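Local coordinates for aldose 1-epimerase (Escherichia coli, PDB 3NRE), which probably interconverts the alpha and beta anomers of an aldose sugar, as other members of the galactose mutarotase clan do, at residues D79-H84 with R171-A176; V52-R57 with G111-R116. All coordinates share one frame; numbering follows the deposited sequence. Where two conformers were deposited one is given.

In the fold
Contact 1 is partly buried and contact 2 fully buried, their centres about 16 Å apart. The neighbouring loops 79-84 and 52-57 join them: Asp-79 OD2 forms a 2.8 Å salt bridge with Arg-57 NE, His-84 N probably bonds to Asn-56 O at 2.9 Å, and Tyr-82 CE1 packs against Phe-54 CZ at 3.4 Å. A PEG molecule, probably from the crystallisation liquor, is hydrogen-bonded by His-84, Arg-57 and Asn-56, and the side chain of Trp-174 lies about 3 Å from a bound PEG. The region round the PEG is probably the sugar pocket, as in other mutarotases. Contact 2 packs the start of loop 52-57 against Tyr-113 and Tyr-115, at the beginning of strand 114-123.

Contact 1. Residues D79-H84 with R171-A176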
loop_
_atom_site.group_PDB
_atom_site.type_symbol
_atom_site.label_atom_id
_atom_site.label_comp_id
_atom_site.label_asym_id
_atom_site.label_seq_id
_atom_site.Cartn_x
_atom_site.Cartn_y
_atom_site.Cartn_z
ATOM N N ASP A 79 15.184 -9.173 0.538
ATOM C CA ASP A 79 15.373 -7.954 1.370
ATOM C C ASP A 79 15.893 -8.384 2.759
ATOM O O ASP A 79 15.327 -9.318 3.394
ATOM C CB ASP A 79 14.074 -7.173 1.458
ATOM C CG ASP A 79 14.253 -5.713 1.953
ATOM O OD1 ASP A 79 15.155 -5.400 2.778
ATOM O OD2 ASP A 79 13.553 -4.845 1.395
ATOM N N ALA A 80 16.973 -7.749 3.219
ATOM C CA ALA A 80 17.494 -7.948 4.569
ATOM C C ALA A 80 16.529 -7.479 5.650
ATOM O O ALA A 80 16.548 -7.987 6.786
ATOM C CB ALA A 80 18.873 -7.264 4.771
ATOM N N HIS A 81 15.685 -6.524 5.301
ATOM C CA HIS A 81 14.713 -6.025 6.262
ATOM C C HIS A 81 13.370 -6.692 6.115
ATOM O O HIS A 81 12.879 -6.838 5.003
ATOM C CB HIS A 81 14.513 -4.508 6.125
ATOM C CG HIS A 81 15.632 -3.728 6.714
ATOM N ND1 HIS A 81 16.806 -3.483 6.028
ATOM C CD2 HIS A 81 15.811 -3.246 7.967
ATOM C CE1 HIS A 81 17.646 -2.862 6.839
ATOM N NE2 HIS A 81 17.055 -2.669 8.003
ATOM N N TYR A 82 12.800 -7.037 7.260
ATOM C CA TYR A 82 11.380 -7.354 7.356
ATOM C C TYR A 82 10.624 -6.224 6.681
ATOM O O TYR A 82 10.894 -5.037 6.944
ATOM C CB TYR A 82 10.997 -7.489 8.811
ATOM C CG TYR A 82 9.529 -7.762 9.061
ATOM C CD1 TYR A 82 8.631 -6.725 9.188
ATOM C CD2 TYR A 82 9.067 -9.043 9.243
ATOM C CE1 TYR A 82 7.277 -6.978 9.448
ATOM C CE2 TYR A 82 7.707 -9.286 9.513
ATOM C CZ TYR A 82 6.854 -8.250 9.631
ATOM O OH TYR A 82 5.508 -8.473 9.961
ATOM N N LEU A 83 9.708 -6.587 5.779
ATOM C CA LEU A 83 9.063 -5.634 4.882
ATOM C C LEU A 83 7.534 -5.796 4.858
ATOM O O LEU A 83 7.058 -6.886 4.640
ATOM C CB LEU A 83 9.679 -5.877 3.489
ATOM C CG LEU A 83 9.161 -5.120 2.348
ATOM C CD1 LEU A 83 9.367 -3.563 2.524
ATOM C CD2 LEU A 83 9.775 -5.551 0.975
ATOM N N HIS A 84 6.796 -4.689 5.071
ATOM C CA HIS A 84 5.341 -4.590 4.767
ATOM C C HIS A 84 4.472 -5.536 5.567
ATOM O O HIS A 84 3.331 -5.785 5.163
ATOM C CB HIS A 84 5.101 -4.866 3.280
ATOM C CG HIS A 84 5.644 -3.814 2.377
ATOM N ND1 HIS A 84 5.678 -2.481 2.721
ATOM C CD2 HIS A 84 6.122 -3.893 1.115
ATOM C CE1 HIS A 84 6.176 -1.792 1.718
ATOM N NE2 HIS A 84 6.459 -2.621 0.725
ATOM N N ARG A 171 18.392 6.059 1.185
ATOM C CA ARG A 171 19.731 5.703 1.511
ATOM C C ARG A 171 19.994 4.226 1.162
ATOM O O ARG A 171 19.241 3.613 0.389
ATOM C CB ARG A 171 20.073 6.097 2.976
ATOM C CG ARG A 171 19.247 5.378 4.045
ATOM C CD ARG A 171 19.684 5.743 5.462
ATOM N NE ARG A 171 18.790 5.206 6.484
ATOM C CZ ARG A 171 19.179 4.459 7.517
ATOM N NH1 ARG A 171 20.436 4.150 7.684
ATOM N NH2 ARG A 171 18.264 4.027 8.372
ATOM N N GLU A 172 21.053 3.655 1.719
ATOM C CA GLU A 172 21.381 2.268 1.479
ATOM C C GLU A 172 20.278 1.297 1.961
ATOM O O GLU A 172 19.406 1.633 2.812
ATOM C CB GLU A 172 22.746 1.956 2.116
ATOM C CG GLU A 172 23.875 2.831 1.598
ATOM C CD GLU A 172 24.082 4.187 2.367
ATOM O OE1 GLU A 172 23.248 4.514 3.259
ATOM O OE2 GLU A 172 25.073 4.886 2.090
ATOM N N GLN A 173 20.278 0.081 1.381
ATOM C CA GLN A 173 19.322 -0.988 1.776
ATOM C C GLN A 173 17.848 -0.630 1.541
ATOM O O GLN A 173 16.946 -1.182 2.168
ATOM C CB GLN A 173 19.524 -1.369 3.238
ATOM C CG GLN A 173 20.914 -1.893 3.585
ATOM C CD GLN A 173 20.956 -2.405 5.033
ATOM O OE1 GLN A 173 21.013 -1.614 5.979
ATOM N NE2 GLN A 173 20.987 -3.688 5.196
ATOM N N TRP A 174 17.622 0.305 0.614
ATOM C CA TRP A 174 16.261 0.752 0.264
ATOM C C TRP A 174 15.554 1.495 1.366
ATOM O O TRP A 174 14.349 1.650 1.334
ATOM C CB TRP A 174 15.395 -0.376 -0.274
ATOM C CG TRP A 174 15.943 -0.999 -1.431
ATOM C CD1 TRP A 174 16.465 -0.368 -2.545
ATOM C CD2 TRP A 174 16.093 -2.375 -1.639
ATOM N NE1 TRP A 174 16.942 -1.294 -3.432
ATOM C CE2 TRP A 174 16.724 -2.545 -2.899
ATOM C CE3 TRP A 174 15.786 -3.502 -0.869
ATOM C CZ2 TRP A 174 17.033 -3.801 -3.420
ATOM C CZ3 TRP A 174 16.086 -4.777 -1.398
ATOM C CH2 TRP A 174 16.710 -4.907 -2.652
ATOM N N LEU A 175 16.304 1.961 2.358
ATOM C CA LEU A 175 15.741 2.545 3.542
ATOM C C LEU A 175 15.523 4.055 3.356
ATOM O O LEU A 175 16.263 4.740 2.666
ATOM C CB LEU A 175 16.691 2.378 4.760
ATOM C CG LEU A 175 16.868 0.953 5.319
ATOM C CD1 LEU A 175 17.970 0.869 6.322
ATOM C CD2 LEU A 175 15.579 0.403 5.883
ATOM N N ALA A 176 14.505 4.554 4.017
ATOM C CA ALA A 176 14.361 6.006 4.190
ATOM C C ALA A 176 15.540 6.626 4.945
ATOM O O ALA A 176 15.962 6.111 5.998
ATOM C CB ALA A 176 13.065 6.306 4.896
HETATM O O HOH W 1 16.866 -3.642 3.182
#
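A single water bridges the two loops: it donates to Asp-79 OD1 and, at 2.7 Å, to the backbone O of Gln-173, and it also hydrogen-bonds His-81 ND1. Leu-175 sets its CD2 methyl almost squarely over the imidazole of His-81, 3.9 Å from the centroid and 7° off the ring normal, a CH-pi contact. The amide of Gln-173 comes to the edge of the same ring, with OE1 3.7 Å from His-81 CE1 and the amide and ring planes steeply inclined. On its far nitrogen, NE2, the imidazole is bonded by the backbone N of Gly-60, which together with the water fixes its rotation. Asp-79 has CG anti to its own nitrogen (chi1 -164°), bringing the carboxylate to the rim of the Trp-174 indole, where OD2 lies 3.5 Å from CE3 while being salt-bridged to Arg-57. Its OD1 also accepts from His-81 N, closing an Asx turn. In the other loop, Gln-173 and Trp-174 both have positive phi, and Leu-175 N bonds back to Glu-172 O. This is a type I' turn at the tip of the beta-hairpin formed by strands 166-170 and 176-180, here brought against a loop bordering the probable sugar-binding cleft.

Contact 2. Residues V52-R57 with G111-R116; sequences VPFANR and GVYHYR
Pro-53, which follows a cis peptide bond, sits in the corner made by Tyr-113 and Tyr-115, touching a face of each. Its CG lies over one face of Tyr-113, off centre toward the rim, in a CH-pi contact 4.0 Å from the centroid and 24° off the normal. Against Tyr-115 the pyrrolidine crosses at about a right angle: CB is over the ring face, while CD comes within 3.7 Å of Tyr-115 CE2. Tyr-115 has CG between its nitrogen and carbonyl carbon (chi1 56°), and its hydroxyl end reaches past Pro-53 to hydrogen-bond Asp-86. Val-52 CG2 adds apolar packing beside Tyr-115 CE1, at 4.2 Å. Phe-54 turns a ring edge toward Tyr-113, its CE2 3.7 Å from Tyr-113 CE1, and the two planes are inclined at 53°. The far end of Tyr-113 is held by the carbonyl O of Pro-143 and by His-263 NE2, both hydrogen-bonded to OH. An alanine at Tyr-113 takes away ring and hydroxyl, and would probably open a gap beside Pro-53 and Phe-54 and leave Pro-143 O and His-263 without that partner. This buried proline-on-tyrosine packing joins a probable sugar-pocket loop to the large antiparallel sheet of the galactose mutarotase beta-sandwich.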
loop_
_atom_site.group_PDB
_atom_site.type_symbol
_atom_site.label_atom_id
_atom_site.label_comp_id
_atom_site.label_asym_id
_atom_site.label_seq_id
_atom_site.Cartn_x
_atom_site.Cartn_y
_atom_site.Cartn_z
ATOM N N VAL A 52 -0.002 -4.714 6.575
ATOM C CA VAL A 52 -0.453 -4.936 7.963
ATOM C C VAL A 52 0.502 -5.940 8.599
ATOM O O VAL A 52 0.835 -6.963 7.992
ATOM C CB VAL A 52 -1.920 -5.460 7.959
ATOM C CG1 VAL A 52 -2.060 -6.829 7.167
ATOM C CG2 VAL A 52 -2.399 -5.646 9.361
ATOM N N PRO A 53 0.999 -5.675 9.829
ATOM C CA PRO A 53 0.537 -4.683 10.799
ATOM C C PRO A 53 1.313 -3.364 10.796
ATOM O O PRO A 53 1.177 -2.555 11.718
ATOM C CB PRO A 53 0.753 -5.422 12.119
ATOM C CG PRO A 53 2.025 -6.177 11.883
ATOM C CD PRO A 53 1.838 -6.692 10.462
ATOM N N PHE A 54 2.119 -3.135 9.772
ATOM C CA PHE A 54 2.664 -1.802 9.461
ATOM C C PHE A 54 3.227 -1.834 8.078
ATOM O O PHE A 54 3.272 -2.899 7.438
ATOM C CB PHE A 54 3.720 -1.337 10.477
ATOM C CG PHE A 54 4.873 -2.261 10.622
ATOM C CD1 PHE A 54 5.984 -2.126 9.835
ATOM C CD2 PHE A 54 4.896 -3.206 11.625
ATOM C CE1 PHE A 54 7.072 -2.963 10.005
ATOM C CE2 PHE A 54 5.982 -4.050 11.801
ATOM C CZ PHE A 54 7.074 -3.932 10.982
ATOM N N ALA A 55 3.584 -0.674 7.556
ATOM C CA ALA A 55 4.090 -0.587 6.197
ATOM C C ALA A 55 5.600 -0.386 6.196
ATOM O O ALA A 55 6.176 0.205 7.139
ATOM C CB ALA A 55 3.452 0.580 5.477
ATOM N N ASN A 56 6.242 -0.840 5.125
ATOM C CA ASN A 56 7.636 -0.567 4.816
ATOM C C ASN A 56 8.547 -1.323 5.813
ATOM O O ASN A 56 8.226 -2.440 6.218
ATOM C CB ASN A 56 7.923 0.975 4.662
ATOM C CG ASN A 56 9.015 1.271 3.664
ATOM O OD1 ASN A 56 10.189 1.080 3.973
ATOM N ND2 ASN A 56 8.652 1.657 2.452
ATOM N N ARG A 57 9.697 -0.751 6.142
ATOM C CA ARG A 57 10.743 -1.423 6.893
ATOM C C ARG A 57 11.012 -0.684 8.203
ATOM O O ARG A 57 10.777 0.527 8.267
ATOM C CB ARG A 57 12.033 -1.322 6.081
ATOM C CG ARG A 57 11.958 -1.949 4.672
ATOM C CD ARG A 57 13.141 -1.664 3.824
ATOM N NE ARG A 57 13.001 -2.324 2.499
ATOM C CZ ARG A 57 12.296 -1.857 1.474
ATOM N NH1 ARG A 57 11.676 -0.686 1.557
ATOM N NH2 ARG A 57 12.231 -2.595 0.356
ATOM N N GLY A 111 6.014 -14.593 15.208
ATOM C CA GLY A 111 6.756 -13.358 15.184
ATOM C C GLY A 111 6.387 -12.396 16.295
ATOM O O GLY A 111 5.900 -12.804 17.359
ATOM N N VAL A 112 6.654 -11.120 16.045
ATOM C CA VAL A 112 6.561 -10.061 17.058
ATOM C C VAL A 112 5.062 -9.707 17.313
ATOM O O VAL A 112 4.646 -9.610 18.456
ATOM C CB VAL A 112 7.351 -8.818 16.649
ATOM C CG1 VAL A 112 7.025 -7.629 17.527
ATOM C CG2 VAL A 112 8.827 -9.113 16.706
ATOM N N TYR A 113 4.302 -9.513 16.232
ATOM C CA TYR A 113 2.898 -9.115 16.279
ATOM C C TYR A 113 1.962 -10.313 16.045
ATOM O O TYR A 113 2.104 -11.058 15.054
ATOM C CB TYR A 113 2.607 -8.093 15.199
ATOM C CG TYR A 113 3.182 -6.705 15.374
ATOM C CD1 TYR A 113 4.528 -6.444 15.155
ATOM C CD2 TYR A 113 2.367 -5.638 15.675
ATOM C CE1 TYR A 113 5.024 -5.139 15.258
ATOM C CE2 TYR A 113 2.840 -4.374 15.785
ATOM C CZ TYR A 113 4.192 -4.118 15.567
ATOM O OH TYR A 113 4.631 -2.825 15.706
ATOM N N HIS A 114 0.997 -10.497 16.954
ATOM C CA HIS A 114 -0.092 -11.447 16.761
ATOM C C HIS A 114 -1.359 -10.614 16.561
ATOM O O HIS A 114 -1.616 -9.668 17.318
ATOM C CB HIS A 114 -0.274 -12.368 17.985
ATOM C CG HIS A 114 0.852 -13.331 18.189
ATOM N ND1 HIS A 114 0.777 -14.373 19.093
ATOM C CD2 HIS A 114 2.072 -13.421 17.609
ATOM C CE1 HIS A 114 1.910 -15.052 19.065
ATOM N NE2 HIS A 114 2.711 -14.498 18.171
ATOM N N TYR A 115 -2.179 -10.986 15.576
ATOM C CA TYR A 115 -3.335 -10.169 15.240
ATOM C C TYR A 115 -4.267 -10.907 14.287
ATOM O O TYR A 115 -3.922 -11.980 13.746
ATOM C CB TYR A 115 -2.927 -8.825 14.594
ATOM C CG TYR A 115 -2.074 -9.050 13.373
ATOM C CD1 TYR A 115 -2.669 -9.268 12.128
ATOM C CD2 TYR A 115 -0.680 -9.129 13.460
ATOM C CE1 TYR A 115 -1.903 -9.507 11.014
ATOM C CE2 TYR A 115 0.081 -9.381 12.362
ATOM C CZ TYR A 115 -0.528 -9.558 11.142
ATOM O OH TYR A 115 0.182 -9.854 10.002
ATOM N N ARG A 116 -5.477 -10.353 14.184
ATOM C CA ARG A 116 -6.460 -10.729 13.162
ATOM C C ARG A 116 -6.736 -9.482 12.321
ATOM O O ARG A 116 -6.846 -8.374 12.838
ATOM C CB ARG A 116 -7.743 -11.242 13.827
ATOM C CG ARG A 116 -8.921 -11.585 12.926
ATOM C CD ARG A 116 -10.137 -12.085 13.781
ATOM N NE ARG A 116 -11.319 -12.391 12.963
ATOM C CZ ARG A 116 -11.738 -13.613 12.607
ATOM N NH1 ARG A 116 -11.080 -14.710 12.974
ATOM N NH2 ARG A 116 -12.856 -13.749 11.889
#